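Peroxisomal membrane protein PEX15 (Saccharomyces cerevisiae, PDB 5VXV) docks the Pex1/Pex6 AAA-ATPase, which extracts the PEX5 receptor, at the peroxisomal membrane, and is represented here by a predicted cytoplasmic part. Local coordinates at residues V27-D31 and I32-K36; L92-N95 and K96-C100; I102-I105 and Q106-T110; L146-L149 and I150-I154; S195-D198 and A199-S203. One frame throughout, in Å; residues are numbered along the deposited sequence.

How the contacts relate
All five contacts are local, between neighbouring turns or at a cap, and they follow the chain through this helical, predicted cytoplasmic part without overlapping. Contact 1 lies towards the N-terminal end, its centre about 39 Å from that of contact 5, and the two sit on opposite sides of the chain's centre. Contact 2, about 3 Å from that centre, shares helix 91-108 with contact 3. Contact 4 is the bridge: Glu148 OE1 lies 2.8 Å from Asn95 ND2 of contact 2, Ile152 packs on Ile102 of contact 3, and Glu151 OE2 lies 2.8 Å from Ser203 OG of contact 5, whose centre is about 10 Å from that of contact 4.

Contact 1: V27-D31 and I32-K36; sequences VGFID and ITVFK
Phe35 reaches back from the first turn of helix 32-37 over the loop that leads into it. Its CB lies 3.8 Å from Asp31 O, the same oxygen that accepts the backbone N-H of Phe35 at 2.9 Å and 164°. Chi1 of -67° sets CG beside the backbone N, and this brings the ring over that carbonyl: Asp31 O sits above one face, off-centre, 3.5 Å from CG. Further out, CE1 of Phe35 comes to 3.3 Å from Phe29 O, and the tip CZ meets Ile30 CA and, more loosely, Ile30 CG2. With an alanine here, the backbone bond could remain, but the Ile30 side of the loop would probably lose its cover and a gap would open beneath it.

Asp31 is the N-cap. Its CG stands anti to the backbone N (chi1 -175°), and OD1 takes the N-H of Thr33 at 3.1 Å, met from well above the carboxylate plane. Val34 closes the other flank, CG1 lying 4.0 Å from Phe29 CD1 and CG2 against Asp31 CB. Upstream, Gly28 ends the preceding helix in a Schellman motif with positive phi, and Ile30 centres an inverse gamma turn, so a helix end and a helix start are joined within a few residues. The Phe35 ring continues onto Phe45 and Leu42 of helix 39-51 and onto Ile69 of helix 60-70, Ile30 is lodged against Met24 of helix 17-27 and Leu62, and Ile32 faces helix 75-86.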
# COMPACT_ATOMS: atom_id res chain seq x y z
N VAL A 27 -12.24 17.76 -13.19
CA VAL A 27 -11.82 19.11 -12.82
C VAL A 27 -10.31 19.30 -12.85
O VAL A 27 -9.84 20.44 -12.70
CB VAL A 27 -12.36 19.49 -11.43
CG1 VAL A 27 -13.87 19.28 -11.37
CG2 VAL A 27 -11.67 18.70 -10.33
N GLY A 28 -9.54 18.23 -13.03
CA GLY A 28 -8.10 18.35 -13.15
C GLY A 28 -7.32 18.16 -11.87
O GLY A 28 -6.15 18.56 -11.82
N PHE A 29 -7.91 17.56 -10.84
CA PHE A 29 -7.23 17.42 -9.56
C PHE A 29 -6.19 16.31 -9.54
O PHE A 29 -5.29 16.33 -8.69
CB PHE A 29 -8.25 17.14 -8.44
CG PHE A 29 -9.02 18.35 -7.96
CD1 PHE A 29 -8.52 19.64 -8.10
CD2 PHE A 29 -10.26 18.19 -7.36
CE1 PHE A 29 -9.24 20.73 -7.64
CE2 PHE A 29 -10.98 19.28 -6.90
CZ PHE A 29 -10.47 20.55 -7.05
N ILE A 30 -6.29 15.32 -10.43
CA ILE A 30 -5.39 14.15 -10.38
C ILE A 30 -4.12 14.57 -11.12
O ILE A 30 -3.89 14.24 -12.29
CB ILE A 30 -6.04 12.89 -10.96
CG1 ILE A 30 -7.43 12.68 -10.34
CG2 ILE A 30 -5.15 11.68 -10.71
CD1 ILE A 30 -8.20 11.51 -10.90
N ASP A 31 -3.27 15.29 -10.40
CA ASP A 31 -2.12 15.97 -11.00
C ASP A 31 -1.12 16.24 -9.89
O ASP A 31 -1.47 16.86 -8.89
CB ASP A 31 -2.56 17.27 -11.68
CG ASP A 31 -1.44 17.96 -12.43
OD1 ASP A 31 -0.26 17.57 -12.26
OD2 ASP A 31 -1.73 18.90 -13.20
N ILE A 32 0.12 15.78 -10.07
CA ILE A 32 1.13 15.94 -9.02
C ILE A 32 1.30 17.41 -8.65
O ILE A 32 1.56 17.73 -7.48
CB ILE A 32 2.47 15.31 -9.46
CG1 ILE A 32 3.55 15.50 -8.38
CG2 ILE A 32 2.95 15.92 -10.78
CD1 ILE A 32 3.25 14.78 -7.08
N THR A 33 1.15 18.32 -9.62
CA THR A 33 1.28 19.74 -9.31
C THR A 33 0.19 20.19 -8.35
O THR A 33 0.45 21.01 -7.45
CB THR A 33 1.22 20.57 -10.60
OG1 THR A 33 2.26 20.14 -11.49
CG2 THR A 33 1.40 22.05 -10.30
N VAL A 34 -1.03 19.68 -8.52
CA VAL A 34 -2.11 20.00 -7.60
C VAL A 34 -1.85 19.34 -6.24
O VAL A 34 -2.04 19.96 -5.19
CB VAL A 34 -3.46 19.56 -8.20
CG1 VAL A 34 -4.59 19.76 -7.20
CG2 VAL A 34 -3.74 20.33 -9.48
N PHE A 35 -1.39 18.08 -6.25
CA PHE A 35 -1.11 17.38 -5.00
C PHE A 35 -0.11 18.14 -4.15
O PHE A 35 -0.28 18.26 -2.93
CB PHE A 35 -0.58 15.97 -5.29
CG PHE A 35 -1.59 15.05 -5.93
CD1 PHE A 35 -2.95 15.30 -5.87
CD2 PHE A 35 -1.16 13.90 -6.58
CE1 PHE A 35 -3.86 14.44 -6.45
CE2 PHE A 35 -2.06 13.03 -7.16
CZ PHE A 35 -3.41 13.30 -7.10
N LYS A 36 0.96 18.66 -4.77
CA LYS A 36 1.99 19.36 -4.01
C LYS A 36 1.45 20.63 -3.36
O LYS A 36 1.93 21.03 -2.29
CB LYS A 36 3.17 19.69 -4.91
CG LYS A 36 3.88 18.47 -5.48

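Contact 2: L92-N95 and K96-C100; sequences LVIN and KFFRC
Ile94 and Phe98 stand side by side, one helical turn apart and pointing the same way. The branch methyl CG2 of Ile94 meets the ring at CE2 of Phe98, 3.4 Å away, approaching obliquely. That methyl is anti to the backbone N, whereas CG1 turns to the N side (chi1 -71°), which leaves CG2 as the branch facing the next turn. CD2 of Phe98 also comes 3.5 Å from Ile94 O, which accepts Phe98 N at 3.0 Å and 165°.

These are successive turns of helix 91-108, regularly alpha-helical through residues 92-100 and near the middle of the all-helical chain. The apolar pair faces helix 112-136, where Phe129 meets both residues, while Phe97 turns to Thr80 and Ile84 of helix 75-86.

Another side of the helix is polar. Arg99 bends at chi3 (-68°), folding its guanidinium back over the preceding turn, so that Asn95 O lies above one face of the group and NH1 comes 4.1 Å from Asn95 CB. A water spans the turn, giving a proton to Leu92 O and accepting one from Arg99 NH2 at 3.0 Å. NH2 also forms a salt bridge with Asp50 of helix 39-51, and Asn95 ND2 donates to Glu148 and to Gly145 O. Lys96 instead runs out extended, CG passing 3.4 Å from Leu92 O, to bond Ser47 through NZ.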
# COMPACT_ATOMS: atom_id res chain seq x y z
N LEU A 92 -0.21 5.05 7.90
CA LEU A 92 -1.39 4.40 7.33
C LEU A 92 -1.65 4.88 5.90
O LEU A 92 -2.14 4.11 5.07
CB LEU A 92 -2.62 4.65 8.21
CG LEU A 92 -2.56 4.09 9.64
CD1 LEU A 92 -3.90 4.29 10.35
CD2 LEU A 92 -2.17 2.62 9.65
N VAL A 93 -1.30 6.13 5.59
CA VAL A 93 -1.44 6.62 4.23
C VAL A 93 -0.36 6.03 3.33
O VAL A 93 -0.60 5.71 2.17
CB VAL A 93 -1.43 8.16 4.21
CG1 VAL A 93 -1.48 8.68 2.78
CG2 VAL A 93 -2.60 8.69 5.01
N ILE A 94 0.86 5.91 3.86
CA ILE A 94 1.92 5.20 3.15
C ILE A 94 1.45 3.80 2.78
O ILE A 94 1.67 3.33 1.66
CB ILE A 94 3.21 5.18 4.00
CG1 ILE A 94 3.82 6.58 4.05
CG2 ILE A 94 4.22 4.18 3.46
CD1 ILE A 94 4.82 6.79 5.17
N ASN A 95 0.78 3.13 3.71
CA ASN A 95 0.28 1.79 3.44
C ASN A 95 -0.79 1.81 2.35
O ASN A 95 -0.80 0.93 1.47
CB ASN A 95 -0.27 1.16 4.72
CG ASN A 95 0.83 0.84 5.72
OD1 ASN A 95 2.01 0.81 5.37
ND2 ASN A 95 0.45 0.60 6.97
N LYS A 96 -1.69 2.79 2.38
CA LYS A 96 -2.67 2.93 1.31
C LYS A 96 -1.98 3.11 -0.04
O LYS A 96 -2.37 2.50 -1.04
CB LYS A 96 -3.61 4.11 1.58
CG LYS A 96 -4.59 3.89 2.72
CD LYS A 96 -5.61 5.02 2.81
CE LYS A 96 -6.56 4.81 3.98
NZ LYS A 96 -7.63 5.85 4.05
N PHE A 97 -0.94 3.96 -0.09
CA PHE A 97 -0.22 4.18 -1.33
C PHE A 97 0.37 2.88 -1.87
O PHE A 97 0.23 2.56 -3.05
CB PHE A 97 0.88 5.22 -1.12
CG PHE A 97 1.76 5.42 -2.32
CD1 PHE A 97 1.39 6.31 -3.33
CD2 PHE A 97 2.94 4.71 -2.46
CE1 PHE A 97 2.20 6.48 -4.43
CE2 PHE A 97 3.75 4.89 -3.56
CZ PHE A 97 3.38 5.77 -4.55
N PHE A 98 1.03 2.10 -1.00
CA PHE A 98 1.60 0.83 -1.45
C PHE A 98 0.51 -0.10 -1.97
O PHE A 98 0.69 -0.77 -2.99
CB PHE A 98 2.38 0.17 -0.32
CG PHE A 98 3.72 0.81 -0.03
CD1 PHE A 98 4.54 1.26 -1.06
CD2 PHE A 98 4.16 0.97 1.28
CE1 PHE A 98 5.76 1.84 -0.79
CE2 PHE A 98 5.39 1.56 1.55
CZ PHE A 98 6.18 1.99 0.51
N ARG A 99 -0.65 -0.14 -1.30
CA ARG A 99 -1.73 -0.99 -1.78
C ARG A 99 -2.21 -0.55 -3.16
O ARG A 99 -2.59 -1.38 -3.99
CB ARG A 99 -2.89 -0.99 -0.78
CG ARG A 99 -2.60 -1.79 0.49
CD ARG A 99 -3.88 -2.13 1.24
NE ARG A 99 -4.51 -0.94 1.82
CZ ARG A 99 -4.32 -0.52 3.07
NH1 ARG A 99 -3.52 -1.17 3.90
NH2 ARG A 99 -4.95 0.57 3.49
N CYS A 100 -2.20 0.76 -3.42
CA CYS A 100 -2.59 1.25 -4.74
C CYS A 100 -1.58 0.84 -5.81
O CYS A 100 -1.97 0.47 -6.92
CB CYS A 100 -2.76 2.77 -4.71
SG CYS A 100 -4.19 3.33 -3.76
O HOH W 1 -3.81 1.91 5.90

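Contact 3: I102-I105 and Q106-T110; sequences IKVI and QFNLT
Leu109 folds back against Ile105 at the closely packed side of this helix end. Its CB is 3.6 Å from Ile105 O, and chi1 of -61° carries CG to the N side, from where CD1 reaches Ile105 CA at 3.9 Å and, at a slightly longer range, the CG2 methyl. An alanine in its place would probably strip the cover from Ile105 CA and CG2 and leave a gap beside Gln115, which lies along Leu109 and donates to Ile105 O. Ile105 itself continues inward to Thr119 and Leu161, and Val104 goes to Leu67 and Phe70 of helix 60-70.

This is the C-terminal end of helix 91-108, where the last turn widens into a pi-type turn. Val104 O shows the change: it accepts Asn108 N at 2.9 Å in the usual i to i+4 manner, and Leu109 N adds a weak i to i+5 bond at 3.4 Å, the bond of the wider turn.

The other side is looser. Phe107, an exposed residue, stands with its ring over Gln106, whose CG lies 3.7 Å above the centre of one face, and CD2 of the ring passes 3.5 Å from Lys103 O. That carbonyl takes Phe107 N and also a water, and the same water donates to Asn108 OD1 at 2.6 Å, linking the side chain to the preceding turn. Asn108 lies at the border between the two sides, against helix 60-70. Gln106 extends away, its OE1 only brushing Ile102 CG2.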
# COMPACT_ATOMS: atom_id res chain seq x y z
N ILE A 102 0.18 -1.86 -5.68
CA ILE A 102 -0.07 -3.28 -5.86
C ILE A 102 -1.27 -3.51 -6.77
O ILE A 102 -1.26 -4.40 -7.62
CB ILE A 102 -0.27 -3.94 -4.48
CG1 ILE A 102 1.04 -3.94 -3.70
CG2 ILE A 102 -0.82 -5.36 -4.62
CD1 ILE A 102 0.88 -4.19 -2.21
N LYS A 103 -2.31 -2.69 -6.62
CA LYS A 103 -3.51 -2.85 -7.43
C LYS A 103 -3.21 -2.65 -8.91
O LYS A 103 -3.83 -3.30 -9.77
CB LYS A 103 -4.60 -1.89 -6.97
CG LYS A 103 -5.36 -2.39 -5.76
CD LYS A 103 -6.36 -1.37 -5.26
CE LYS A 103 -7.03 -1.85 -3.98
NZ LYS A 103 -7.89 -0.79 -3.38
N VAL A 104 -2.28 -1.75 -9.24
CA VAL A 104 -1.89 -1.55 -10.64
C VAL A 104 -1.21 -2.80 -11.18
O VAL A 104 -1.57 -3.31 -12.25
CB VAL A 104 -0.97 -0.32 -10.76
CG1 VAL A 104 -0.33 -0.25 -12.15
CG2 VAL A 104 -1.76 0.96 -10.48
N ILE A 105 -0.23 -3.32 -10.45
CA ILE A 105 0.49 -4.51 -10.90
C ILE A 105 -0.47 -5.68 -11.04
O ILE A 105 -0.39 -6.46 -12.00
CB ILE A 105 1.64 -4.83 -9.92
CG1 ILE A 105 2.65 -3.68 -9.89
CG2 ILE A 105 2.33 -6.14 -10.31
CD1 ILE A 105 3.66 -3.78 -8.76
N GLN A 106 -1.39 -5.82 -10.09
CA GLN A 106 -2.22 -7.02 -10.02
C GLN A 106 -3.26 -7.05 -11.14
O GLN A 106 -3.53 -8.12 -11.70
CB GLN A 106 -2.90 -7.08 -8.65
CG GLN A 106 -3.78 -8.30 -8.43
CD GLN A 106 -4.37 -8.33 -7.04
OE1 GLN A 106 -4.09 -7.46 -6.21
NE2 GLN A 106 -5.20 -9.33 -6.77
N PHE A 107 -3.85 -5.91 -11.48
CA PHE A 107 -5.00 -5.88 -12.38
C PHE A 107 -4.77 -5.14 -13.69
O PHE A 107 -5.38 -5.51 -14.70
CB PHE A 107 -6.22 -5.26 -11.68
CG PHE A 107 -6.66 -6.00 -10.45
CD1 PHE A 107 -7.22 -7.27 -10.55
CD2 PHE A 107 -6.52 -5.44 -9.19
CE1 PHE A 107 -7.62 -7.96 -9.42
CE2 PHE A 107 -6.92 -6.12 -8.06
CZ PHE A 107 -7.48 -7.38 -8.18
N ASN A 108 -3.92 -4.12 -13.72
CA ASN A 108 -3.71 -3.36 -14.94
C ASN A 108 -2.65 -3.97 -15.84
O ASN A 108 -2.67 -3.71 -17.05
CB ASN A 108 -3.34 -1.91 -14.62
CG ASN A 108 -4.53 -1.09 -14.17
OD1 ASN A 108 -4.74 -0.87 -12.97
ND2 ASN A 108 -5.33 -0.63 -15.12
N LEU A 109 -1.73 -4.76 -15.30
CA LEU A 109 -0.72 -5.43 -16.10
C LEU A 109 -1.21 -6.82 -16.49
O LEU A 109 -1.76 -7.56 -15.66
CB LEU A 109 0.59 -5.54 -15.32
CG LEU A 109 1.25 -4.22 -14.92
CD1 LEU A 109 2.57 -4.49 -14.20
CD2 LEU A 109 1.48 -3.32 -16.13
N THR A 110 -1.00 -7.18 -17.75
CA THR A 110 -1.41 -8.47 -18.28
C THR A 110 -0.26 -9.45 -18.43
O THR A 110 -0.46 -10.66 -18.25
CB THR A 110 -2.09 -8.30 -19.65
OG1 THR A 110 -1.12 -7.88 -20.61
CG2 THR A 110 -3.21 -7.27 -19.57
O HOH W 2 -5.98 -1.93 -10.99

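Contact 4: L146-L149 and I150-I154; sequences LQEL and IEIFI
Gln147 swings CG to the far side from its backbone N (chi1 -180°), while Glu151 keeps CG on the N side (chi1 -70°); both chains then run on extended, and their ends arrive alongside one another and point the same way. The result is an i to i+4 side-chain bridge on helix 143-161 of this all-helical chain. Gln147 NE2 donates to Glu151 OE2 at 3.2 Å. The acceptor lies close to the amide plane, but the amide approaches from above the carboxylate plane, and the two planes stand 86° apart, almost perpendicular. OE2 is gripped a second time by Ser203 of helix 196-217, which ties the bridge to that helix and probably helps to fix the rotation of the carboxylate. Nearer the backbone, Glu151 CG lies 3.3 Å from Gln147 O, the carbonyl that also accepts Glu151 N.

Elsewhere round the helix the contacts are apolar or mixed. Ile150 packs its CG1 against Leu146 O, and Leu146 CD1 lies 4.2 Å from that CG1; the same isoleucine continues onto Ile200 and Ile130. Glu148 and Ile152 cross at an angle and touch loosely, CG of the first against CD1 of the second; the carboxylate beyond turns to helix 91-108, where Arg99 offers it a long, weak ion pair. Phe153 N still bonds Leu149 O, i to i+4, although the helix widens into a pi-type turn at 152-154, and CG1 of Ile152 passes just 3.2 Å from Glu148 O.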
# COMPACT_ATOMS: atom_id res chain seq x y z
N LEU A 146 2.94 -0.16 11.54
CA LEU A 146 4.11 -0.95 11.15
C LEU A 146 3.73 -2.41 10.95
O LEU A 146 4.17 -3.04 9.98
CB LEU A 146 5.22 -0.80 12.19
CG LEU A 146 6.51 -1.59 11.91
CD1 LEU A 146 7.05 -1.29 10.52
CD2 LEU A 146 7.55 -1.27 12.97
N GLN A 147 2.91 -2.97 11.84
CA GLN A 147 2.39 -4.32 11.61
C GLN A 147 1.71 -4.40 10.25
O GLN A 147 1.95 -5.34 9.48
CB GLN A 147 1.41 -4.73 12.71
CG GLN A 147 0.85 -6.14 12.50
CD GLN A 147 -0.26 -6.50 13.47
OE1 GLN A 147 -0.67 -5.69 14.30
NE2 GLN A 147 -0.76 -7.73 13.35
N GLU A 148 0.86 -3.42 9.93
CA GLU A 148 0.15 -3.45 8.65
C GLU A 148 1.13 -3.39 7.49
O GLU A 148 0.95 -4.08 6.48
CB GLU A 148 -0.84 -2.28 8.58
CG GLU A 148 -1.68 -2.27 7.30
CD GLU A 148 -2.70 -1.15 7.26
OE1 GLU A 148 -2.30 0.03 7.20
OE2 GLU A 148 -3.91 -1.45 7.29
N LEU A 149 2.16 -2.55 7.60
CA LEU A 149 3.14 -2.41 6.53
C LEU A 149 3.83 -3.74 6.24
O LEU A 149 3.97 -4.14 5.08
CB LEU A 149 4.16 -1.34 6.90
CG LEU A 149 5.36 -1.16 5.97
CD1 LEU A 149 4.90 -0.77 4.57
CD2 LEU A 149 6.32 -0.13 6.54
N ILE A 150 4.28 -4.44 7.28
CA ILE A 150 4.96 -5.71 7.06
C ILE A 150 3.99 -6.74 6.49
O ILE A 150 4.36 -7.55 5.63
CB ILE A 150 5.60 -6.21 8.37
CG1 ILE A 150 6.55 -5.16 8.95
CG2 ILE A 150 6.36 -7.52 8.12
CD1 ILE A 150 7.67 -4.72 8.02
N GLU A 151 2.73 -6.70 6.92
CA GLU A 151 1.77 -7.68 6.43
C GLU A 151 1.38 -7.41 4.98
O GLU A 151 1.08 -8.34 4.24
CB GLU A 151 0.56 -7.74 7.37
CG GLU A 151 0.93 -8.36 8.72
CD GLU A 151 -0.27 -8.70 9.58
OE1 GLU A 151 -1.41 -8.37 9.19
OE2 GLU A 151 -0.06 -9.30 10.66
N ILE A 152 1.41 -6.14 4.55
CA ILE A 152 1.27 -5.87 3.12
C ILE A 152 2.41 -6.52 2.35
O ILE A 152 2.20 -7.21 1.35
CB ILE A 152 1.23 -4.35 2.85
CG1 ILE A 152 -0.05 -3.73 3.41
CG2 ILE A 152 1.31 -4.07 1.35
CD1 ILE A 152 -0.03 -2.21 3.45
N PHE A 153 3.64 -6.31 2.81
CA PHE A 153 4.80 -6.87 2.14
C PHE A 153 4.67 -8.39 2.01
O PHE A 153 4.88 -8.95 0.93
CB PHE A 153 6.07 -6.49 2.90
CG PHE A 153 7.34 -6.94 2.22
CD1 PHE A 153 7.87 -8.19 2.48
CD2 PHE A 153 8.01 -6.10 1.34
CE1 PHE A 153 9.04 -8.61 1.87
CE2 PHE A 153 9.17 -6.52 0.72
CZ PHE A 153 9.69 -7.77 0.99
N ILE A 154 4.32 -9.06 3.10
CA ILE A 154 4.29 -10.52 3.09
C ILE A 154 3.07 -11.03 2.33
O ILE A 154 3.19 -11.84 1.41
CB ILE A 154 4.32 -11.07 4.53
CG1 ILE A 154 5.67 -10.73 5.18
CG2 ILE A 154 4.10 -12.58 4.53
CD1 ILE A 154 5.78 -11.11 6.64

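Contact 5: S195-D198 and A199-S203; sequences SIED and AILNS
Ser195 O accepts the backbone N-H of Ala199 at 2.9 Å, while CB of Ala199 rests 3.6 Å from the same oxygen, and this first turn is held further by its side chains. Ser195 OG takes the N-H of Asp198 at 3.0 Å, nearly straight at 170°. In return Asp198 OD2 receives the N-H of Ser195, also at 3.0 Å, from 39° out of the carboxylate plane. Chi1 of 72° at the serine, with the aspartate CG on the side of its own N, turns the two groups towards each other's backbone nitrogens. Asp198 N, a first-turn N-H with no carbonyl one turn earlier in the helix, is thereby satisfied.

Past the cap, two i to i+4 side-chain pairs follow, one apolar and one between a glutamate stem and a leucine. Ile196 and Ile200 cross at an angle, Ile196 CG2 meeting Ile200 CD1 at 3.7 Å. CG1 of Ile200 lies 3.3 Å from Ile196 O. Glu197 and Leu201 run alongside instead, pointing the same way, and CG of Glu197 touches CD1 of Leu201 at 3.8 Å. Glu197 is buried, and its OE2 is hydrogen-bonded to Tyr171 OH and Ser182 OG, while its aliphatic stem packs on the leucine; Trp172 of helix 168-177 borders both residues. Ile200 continues onto Ile154, and Ala199 sits against Gln147 of helix 143-161.

The reciprocal Ser195 and Asp198 bonds are a capping box, the motif that marks a helix N-terminus, and here it starts helix 196-217, the last helix of this chain.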
# COMPACT_ATOMS: atom_id res chain seq x y z
N SER A 195 4.21 -9.08 20.84
CA SER A 195 5.01 -8.16 20.05
C SER A 195 4.50 -8.11 18.61
O SER A 195 3.69 -8.94 18.18
CB SER A 195 6.48 -8.57 20.08
OG SER A 195 6.70 -9.74 19.30
N ILE A 196 5.01 -7.14 17.84
CA ILE A 196 4.67 -7.10 16.42
C ILE A 196 5.11 -8.39 15.74
O ILE A 196 4.39 -8.95 14.90
CB ILE A 196 5.28 -5.87 15.73
CG1 ILE A 196 4.80 -4.57 16.38
CG2 ILE A 196 4.91 -5.87 14.24
CD1 ILE A 196 5.39 -3.30 15.76
N GLU A 197 6.30 -8.88 16.09
CA GLU A 197 6.77 -10.13 15.51
C GLU A 197 5.82 -11.27 15.85
O GLU A 197 5.45 -12.06 14.97
CB GLU A 197 8.18 -10.46 16.01
CG GLU A 197 8.69 -11.80 15.49
CD GLU A 197 10.19 -11.95 15.63
OE1 GLU A 197 10.63 -12.80 16.43
OE2 GLU A 197 10.93 -11.22 14.94
N ASP A 198 5.41 -11.37 17.12
CA ASP A 198 4.44 -12.39 17.51
C ASP A 198 3.18 -12.31 16.65
O ASP A 198 2.69 -13.32 16.14
CB ASP A 198 4.07 -12.24 18.99
CG ASP A 198 5.26 -12.44 19.92
OD1 ASP A 198 6.21 -13.15 19.54
OD2 ASP A 198 5.22 -11.88 21.04
N ALA A 199 2.66 -11.09 16.47
CA ALA A 199 1.41 -10.92 15.74
C ALA A 199 1.56 -11.31 14.28
O ALA A 199 0.68 -11.96 13.71
CB ALA A 199 0.92 -9.48 15.87
N ILE A 200 2.67 -10.91 13.65
CA ILE A 200 2.88 -11.23 12.24
C ILE A 200 2.96 -12.74 12.04
O ILE A 200 2.35 -13.31 11.13
CB ILE A 200 4.14 -10.53 11.71
CG1 ILE A 200 3.91 -9.02 11.68
CG2 ILE A 200 4.51 -11.03 10.31
CD1 ILE A 200 5.17 -8.21 11.43
N LEU A 201 3.72 -13.42 12.90
CA LEU A 201 3.85 -14.87 12.77
C LEU A 201 2.50 -15.56 12.98
O LEU A 201 2.18 -16.53 12.29
CB LEU A 201 4.89 -15.40 13.75
CG LEU A 201 6.32 -14.95 13.45
CD1 LEU A 201 7.23 -15.19 14.64
CD2 LEU A 201 6.86 -15.66 12.22
N ASN A 202 1.70 -15.05 13.93
CA ASN A 202 0.36 -15.60 14.12
C ASN A 202 -0.51 -15.37 12.89
O ASN A 202 -1.26 -16.26 12.47
CB ASN A 202 -0.29 -14.97 15.36
CG ASN A 202 -1.67 -15.54 15.64
OD1 ASN A 202 -1.80 -16.70 16.05
ND2 ASN A 202 -2.70 -14.73 15.44
N SER A 203 -0.41 -14.17 12.29
CA SER A 203 -1.17 -13.90 11.07
C SER A 203 -0.76 -14.85 9.95
O SER A 203 -1.62 -15.32 9.20
CB SER A 203 -0.96 -12.45 10.64
OG SER A 203 -1.52 -11.55 11.58